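Local structure of YflH protein (Bacillus subtilis, 3D0W) at residues Gly34-Gln39 with Lys99-Gln104; Asp62-His67 with Met76-Leu81. The protein is of unknown function; it belongs to the DUF3243 family and forms an all-helical structure that assembles as a dimer. One frame throughout, in Å; residues are numbered along the deposited sequence.

Contact 1 of 2, residues Gly34-Gln39 with Lys99-Gln104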
loop_
_atom_site.group_PDB
_atom_site.type_symbol
_atom_site.label_atom_id
_atom_site.label_comp_id
_atom_site.label_asym_id
_atom_site.label_seq_id
_atom_site.Cartn_x
_atom_site.Cartn_y
_atom_site.Cartn_z
ATOM N N GLY A 34 -10.110 6.617 -8.279
ATOM C CA GLY A 34 -11.404 7.265 -8.423
ATOM C C GLY A 34 -12.449 6.733 -7.455
ATOM O O GLY A 34 -13.338 7.467 -7.019
ATOM N N TYR A 35 -12.351 5.448 -7.128
ATOM C CA TYR A 35 -13.279 4.819 -6.196
ATOM C C TYR A 35 -13.048 5.376 -4.786
ATOM O O TYR A 35 -13.997 5.608 -4.036
ATOM C CB TYR A 35 -13.081 3.296 -6.218
ATOM C CG TYR A 35 -13.925 2.532 -5.224
ATOM C CD1 TYR A 35 -15.318 2.600 -5.262
ATOM C CD2 TYR A 35 -13.330 1.746 -4.234
ATOM C CE1 TYR A 35 -16.098 1.906 -4.340
ATOM C CE2 TYR A 35 -14.098 1.051 -3.308
ATOM C CZ TYR A 35 -15.485 1.134 -3.365
ATOM O OH TYR A 35 -16.256 0.457 -2.443
ATOM N N LEU A 36 -11.786 5.595 -4.427
ATOM C CA LEU A 36 -11.467 6.142 -3.111
ATOM C C LEU A 36 -11.964 7.578 -3.054
ATOM O O LEU A 36 -12.558 8.009 -2.066
ATOM C CB LEU A 36 -9.954 6.104 -2.856
ATOM C CG LEU A 36 -9.304 4.712 -2.785
ATOM C CD1 LEU A 36 -7.841 4.841 -2.377
ATOM C CD2 LEU A 36 -10.045 3.850 -1.797
ATOM N N LYS A 37 -11.710 8.319 -4.123
ATOM C CA LYS A 37 -12.153 9.699 -4.194
ATOM C C LYS A 37 -13.682 9.733 -4.054
ATOM O O LYS A 37 -14.232 10.671 -3.478
ATOM C CB LYS A 37 -11.702 10.324 -5.519
ATOM C CG LYS A 37 -11.815 11.840 -5.557
ATOM C CD LYS A 37 -11.074 12.434 -6.749
ATOM C CE LYS A 37 -9.573 12.179 -6.657
ATOM N NZ LYS A 37 -8.824 12.820 -7.773
ATOM N N LYS A 38 -14.363 8.700 -4.558
ATOM C CA LYS A 38 -15.825 8.615 -4.457
ATOM C C LYS A 38 -16.229 8.453 -3.001
ATOM O O LYS A 38 -17.180 9.090 -2.533
ATOM C CB LYS A 38 -16.382 7.421 -5.247
ATOM C CG LYS A 38 -16.328 7.565 -6.761
ATOM C CD LYS A 38 -17.657 7.178 -7.426
ATOM C CE LYS A 38 -17.958 5.680 -7.349
ATOM N NZ LYS A 38 -18.251 5.191 -5.969
ATOM N N GLN A 39 -15.504 7.585 -2.296
ATOM C CA GLN A 39 -15.753 7.322 -0.881
ATOM C C GLN A 39 -15.654 8.621 -0.094
ATOM O O GLN A 39 -16.514 8.923 0.731
ATOM C CB GLN A 39 -14.709 6.357 -0.303
ATOM C CG GLN A 39 -14.475 5.063 -1.061
ATOM C CD GLN A 39 -15.667 4.141 -1.026
ATOM O OE1 GLN A 39 -16.556 4.226 -1.869
ATOM N NE2 GLN A 39 -15.698 3.256 -0.038
ATOM N N LYS A 99 -3.230 11.448 0.653
ATOM C CA LYS A 99 -2.273 12.168 -0.181
ATOM C C LYS A 99 -2.222 11.513 -1.567
ATOM O O LYS A 99 -2.077 12.193 -2.583
ATOM C CB LYS A 99 -0.879 12.146 0.476
ATOM C CG LYS A 99 -0.780 12.981 1.766
ATOM C CD LYS A 99 0.484 12.658 2.591
ATOM C CE LYS A 99 1.764 13.107 1.900
ATOM N NZ LYS A 99 3.016 12.896 2.726
ATOM N N LEU A 100 -2.339 10.189 -1.606
ATOM C CA LEU A 100 -2.318 9.469 -2.871
ATOM C C LEU A 100 -3.569 9.814 -3.680
ATOM O O LEU A 100 -3.490 10.078 -4.883
ATOM C CB LEU A 100 -2.218 7.960 -2.621
ATOM C CG LEU A 100 -2.391 6.975 -3.779
ATOM C CD1 LEU A 100 -1.695 5.675 -3.436
ATOM C CD2 LEU A 100 -3.877 6.734 -4.059
ATOM N N VAL A 101 -4.719 9.837 -3.017
ATOM C CA VAL A 101 -5.962 10.169 -3.703
ATOM C C VAL A 101 -5.923 11.589 -4.286
ATOM O O VAL A 101 -6.320 11.807 -5.435
ATOM C CB VAL A 101 -7.172 10.029 -2.756
ATOM C CG1 VAL A 101 -8.411 10.658 -3.381
ATOM C CG2 VAL A 101 -7.423 8.555 -2.474
ATOM N N ASP A 102 -5.424 12.543 -3.501
ATOM C CA ASP A 102 -5.332 13.937 -3.935
ATOM C C ASP A 102 -4.074 14.268 -4.744
ATOM O O ASP A 102 -3.650 15.422 -4.795
ATOM C CB ASP A 102 -5.398 14.861 -2.719
ATOM C CG ASP A 102 -6.786 14.939 -2.126
ATOM O OD1 ASP A 102 -7.704 15.419 -2.825
ATOM O OD2 ASP A 102 -6.966 14.523 -0.965
ATOM N N LYS A 103 -3.486 13.264 -5.380
ATOM C CA LYS A 103 -2.276 13.472 -6.167
ATOM C C LYS A 103 -2.583 14.029 -7.555
ATOM O O LYS A 103 -3.641 13.758 -8.121
ATOM C CB LYS A 103 -1.514 12.151 -6.296
ATOM C CG LYS A 103 -0.189 12.225 -7.038
ATOM C CD LYS A 103 0.391 10.819 -7.185
ATOM C CE LYS A 103 1.702 10.801 -7.952
ATOM N NZ LYS A 103 2.799 11.449 -7.190
ATOM N N GLN A 104 -1.635 14.798 -8.087
ATOM C CA GLN A 104 -1.717 15.428 -9.408
ATOM C C GLN A 104 -3.074 16.036 -9.752
ATOM O O GLN A 104 -3.169 17.280 -9.726
ATOM C CB GLN A 104 -1.309 14.430 -10.500
ATOM C CG GLN A 104 -2.230 13.225 -10.650
ATOM C CD GLN A 104 -1.755 12.257 -11.717
ATOM O OE1 GLN A 104 -1.666 12.607 -12.898
ATOM N NE2 GLN A 104 -1.443 11.031 -11.305
ATOM O OXT GLN A 104 -4.025 15.278 -10.040
#
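Val-101 sets its two methyl groups against two neighbouring residues of the other helix. CG2 of Val-101 is 3.5 Å from CB of Leu-36. CG2 of Val-101 is also 3.7 Å from CD1 of Leu-36, so it meets both the root and one branch of the leucine. CG1 turns to Lys-37 instead. CG1 of Val-101 lies 3.8 Å from CE of Lys-37 and also touches its CB, against the apolar part of that chain. Both side chains cross that of Val-101 at a slant.

The fork of Val-101 explains this division. CG1 stands anti to the backbone N (chi1 168°), and CG2 is anti to the carbonyl carbon. Lys-37 starts out extended and then bends at chi3 (-64°). The bend brings CE of Lys-37 back over the end of helix 87-101, where it lies 3.5 Å from O of Val-101. NZ of Lys-37 is 3.6 Å from O of Val-101, but this does not count as a hydrogen bond. Asp-102 OD1 is 5.7 Å from NZ of Lys-37. Its opposite charge may favour this placement of the ammonium group, though the two are not in contact.

The backbones come nearest at Lys-37 and Val-101, with CA atoms 6.2 Å apart. Asp-102 is the first residue to leave helical geometry, so Val-101 packs from the very end of its helix. Beyond this first shell, Leu-36 also touches Tyr-63 on helix 56-65, and Leu-100 packs on Phe-29 of helix 23-48. Lys-99 forms a salt bridge with Glu-89 of the second subunit. This is helix-to-helix packing in an all-helical fold: the C-terminal end of helix 87-101 abuts the middle of the long helix 23-48 through a buried apolar contact, with a lysine chain at its margin.

Contact 2 of 2, residues Asp62-His67 with Met76-Leu81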
loop_
_atom_site.group_PDB
_atom_site.type_symbol
_atom_site.label_atom_id
_atom_site.label_comp_id
_atom_site.label_asym_id
_atom_site.label_seq_id
_atom_site.Cartn_x
_atom_site.Cartn_y
_atom_site.Cartn_z
ATOM N N ASP A 62 -12.538 4.229 7.860
ATOM C CA ASP A 62 -13.801 3.514 8.005
ATOM C C ASP A 62 -13.981 2.571 6.816
ATOM O O ASP A 62 -14.473 1.452 6.966
ATOM C CB ASP A 62 -14.984 4.489 8.077
ATOM C CG ASP A 62 -15.023 5.274 9.380
ATOM O OD1 ASP A 62 -14.373 4.850 10.360
ATOM O OD2 ASP A 62 -15.716 6.312 9.427
ATOM N N TYR A 63 -13.578 3.027 5.634
ATOM C CA TYR A 63 -13.678 2.218 4.419
ATOM C C TYR A 63 -12.874 0.922 4.568
ATOM O O TYR A 63 -13.392 -0.181 4.342
ATOM C CB TYR A 63 -13.168 3.023 3.218
ATOM C CG TYR A 63 -12.680 2.184 2.051
ATOM C CD1 TYR A 63 -13.547 1.340 1.349
ATOM C CD2 TYR A 63 -11.348 2.229 1.657
ATOM C CE1 TYR A 63 -13.090 0.561 0.282
ATOM C CE2 TYR A 63 -10.881 1.462 0.598
ATOM C CZ TYR A 63 -11.753 0.631 -0.085
ATOM O OH TYR A 63 -11.274 -0.125 -1.129
ATOM N N LEU A 64 -11.607 1.053 4.952
ATOM C CA LEU A 64 -10.769 -0.121 5.131
ATOM C C LEU A 64 -11.295 -0.990 6.271
ATOM O O LEU A 64 -11.164 -2.211 6.234
ATOM C CB LEU A 64 -9.312 0.311 5.371
ATOM C CG LEU A 64 -8.671 0.965 4.132
ATOM C CD1 LEU A 64 -7.307 1.552 4.468
ATOM C CD2 LEU A 64 -8.546 -0.077 3.020
ATOM N N ALA A 65 -11.916 -0.368 7.271
ATOM C CA ALA A 65 -12.451 -1.115 8.408
ATOM C C ALA A 65 -13.616 -2.026 8.008
ATOM O O ALA A 65 -13.978 -2.935 8.749
ATOM C CB ALA A 65 -12.889 -0.155 9.514
ATOM N N LYS A 66 -14.192 -1.784 6.833
ATOM C CA LYS A 66 -15.309 -2.590 6.343
ATOM C C LYS A 66 -14.861 -3.973 5.890
ATOM O O LYS A 66 -15.660 -4.914 5.852
ATOM C CB LYS A 66 -15.996 -1.890 5.172
ATOM C CG LYS A 66 -16.779 -0.653 5.553
ATOM C CD LYS A 66 -17.357 0.019 4.310
ATOM C CE LYS A 66 -18.320 1.134 4.677
ATOM N NZ LYS A 66 -17.705 2.102 5.627
ATOM N N HIS A 67 -13.581 -4.092 5.549
ATOM C CA HIS A 67 -13.026 -5.351 5.079
ATOM C C HIS A 67 -13.772 -5.851 3.840
ATOM O O HIS A 67 -14.133 -7.018 3.746
ATOM C CB HIS A 67 -13.078 -6.405 6.191
ATOM C CG HIS A 67 -12.239 -6.060 7.385
ATOM N ND1 HIS A 67 -10.871 -5.906 7.312
ATOM C CD2 HIS A 67 -12.576 -5.813 8.673
ATOM C CE1 HIS A 67 -10.402 -5.578 8.503
ATOM N NE2 HIS A 67 -11.416 -5.514 9.347
HETATM N N MSE A 76 -6.195 -5.547 -2.556
HETATM C CA MSE A 76 -5.646 -6.702 -1.871
HETATM C C MSE A 76 -4.473 -6.253 -0.996
HETATM O O MSE A 76 -4.394 -6.611 0.177
HETATM C CB MSE A 76 -5.169 -7.738 -2.880
HETATM C CG MSE A 76 -4.626 -8.978 -2.233
HETATM SE SE MSE A 76 -5.994 -9.908 -1.220
HETATM C CE MSE A 76 -5.810 -11.606 -2.112
ATOM N N LEU A 77 -3.560 -5.468 -1.563
ATOM C CA LEU A 77 -2.419 -4.986 -0.781
ATOM C C LEU A 77 -2.900 -4.130 0.396
ATOM O O LEU A 77 -2.428 -4.295 1.521
ATOM C CB LEU A 77 -1.462 -4.170 -1.661
ATOM C CG LEU A 77 -0.223 -3.578 -0.963
ATOM C CD1 LEU A 77 0.611 -4.698 -0.391
ATOM C CD2 LEU A 77 0.616 -2.770 -1.960
ATOM N N LEU A 78 -3.845 -3.221 0.152
ATOM C CA LEU A 78 -4.341 -2.367 1.222
ATOM C C LEU A 78 -4.917 -3.146 2.388
ATOM O O LEU A 78 -4.626 -2.838 3.547
ATOM C CB LEU A 78 -5.411 -1.398 0.720
ATOM C CG LEU A 78 -4.937 -0.066 0.156
ATOM C CD1 LEU A 78 -6.157 0.792 -0.187
ATOM C CD2 LEU A 78 -4.048 0.645 1.201
ATOM N N GLN A 79 -5.742 -4.141 2.088
ATOM C CA GLN A 79 -6.353 -4.932 3.153
ATOM C C GLN A 79 -5.317 -5.744 3.924
ATOM O O GLN A 79 -5.425 -5.888 5.137
ATOM C CB GLN A 79 -7.427 -5.868 2.593
ATOM C CG GLN A 79 -8.708 -5.162 2.158
ATOM C CD GLN A 79 -9.373 -4.360 3.278
ATOM O OE1 GLN A 79 -9.402 -4.779 4.438
ATOM N NE2 GLN A 79 -9.929 -3.208 2.922
ATOM N N GLU A 80 -4.328 -6.281 3.220
ATOM C CA GLU A 80 -3.277 -7.063 3.869
ATOM C C GLU A 80 -2.428 -6.159 4.776
ATOM O O GLU A 80 -2.027 -6.565 5.865
ATOM C CB GLU A 80 -2.395 -7.744 2.827
ATOM C CG GLU A 80 -3.028 -8.955 2.155
ATOM C CD GLU A 80 -3.371 -10.066 3.136
ATOM O OE1 GLU A 80 -2.553 -10.356 4.037
ATOM O OE2 GLU A 80 -4.457 -10.660 3.002
ATOM N N LEU A 81 -2.161 -4.936 4.326
ATOM C CA LEU A 81 -1.396 -3.981 5.127
ATOM C C LEU A 81 -2.200 -3.618 6.365
ATOM O O LEU A 81 -1.672 -3.563 7.469
ATOM C CB LEU A 81 -1.099 -2.704 4.319
ATOM C CG LEU A 81 0.029 -2.799 3.285
ATOM C CD1 LEU A 81 0.056 -1.546 2.384
ATOM C CD2 LEU A 81 1.359 -2.942 4.022
HETATM O O HOH W 1 -7.838 -5.971 6.475
#
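Leu-64 reaches Leu-78 and Gln-79 with one methyl, CD2. CD2 of Leu-64 is 4.1 Å from CD1 of Leu-78, and the two leucine side chains cross at about a right angle. CD2 of Leu-64 also lies 3.4 Å from NE2 of Gln-79, so the methyl sits against the amide as well. The end of helix 56-65 and the residues after it thus pack on helix 73-84, where Leu-78 also touches Phe-32 of helix 23-48 and Leu-97 of helix 87-101.

His-67 comes next, just past the helix and with positive phi. Its ND1 gives a weak hydrogen bond to OE1 of Gln-79, at 3.4 Å and 143°. The ring and amide planes are turned 72° apart. A water in the plane of the ring, at its edge, makes a second link. This water O accepts weakly from ND1 of His-67 and donates to both O and OE1 of Gln-79, each 2.8 Å away. The Gln-79 chain bends at chi2 (-58°), which carries its amide across to the other segment.

An alanine in place of Gln-79 would probably leave His-67 ND1 without its direct partner, deprive the water of one acceptor and leave the methyl of Leu-64 less covered. The chemistry implies a mixed interface: a leucine pair on the buried side, and a weak, partly water-mediated polar link where His-67 is exposed.

Contact 1 is buried and lies nearer the centre of the chain; contact 2 is only partly buried and runs out to an exposed histidine. Contact 1 joins helices 23-48 and 87-101, whereas contact 2 joins helix 56-65 and the turn after it to helix 73-84. No helix is common to both, and contact 2 is nested within the loop that contact 1 closes. They meet at Tyr-63, whose CE2 is 3.5 Å from CD2 of Leu-36. Contact 1 has no hydrogen bond between its segments, while contact 2 adds a weak direct bond and a water bridge. Both border the second subunit.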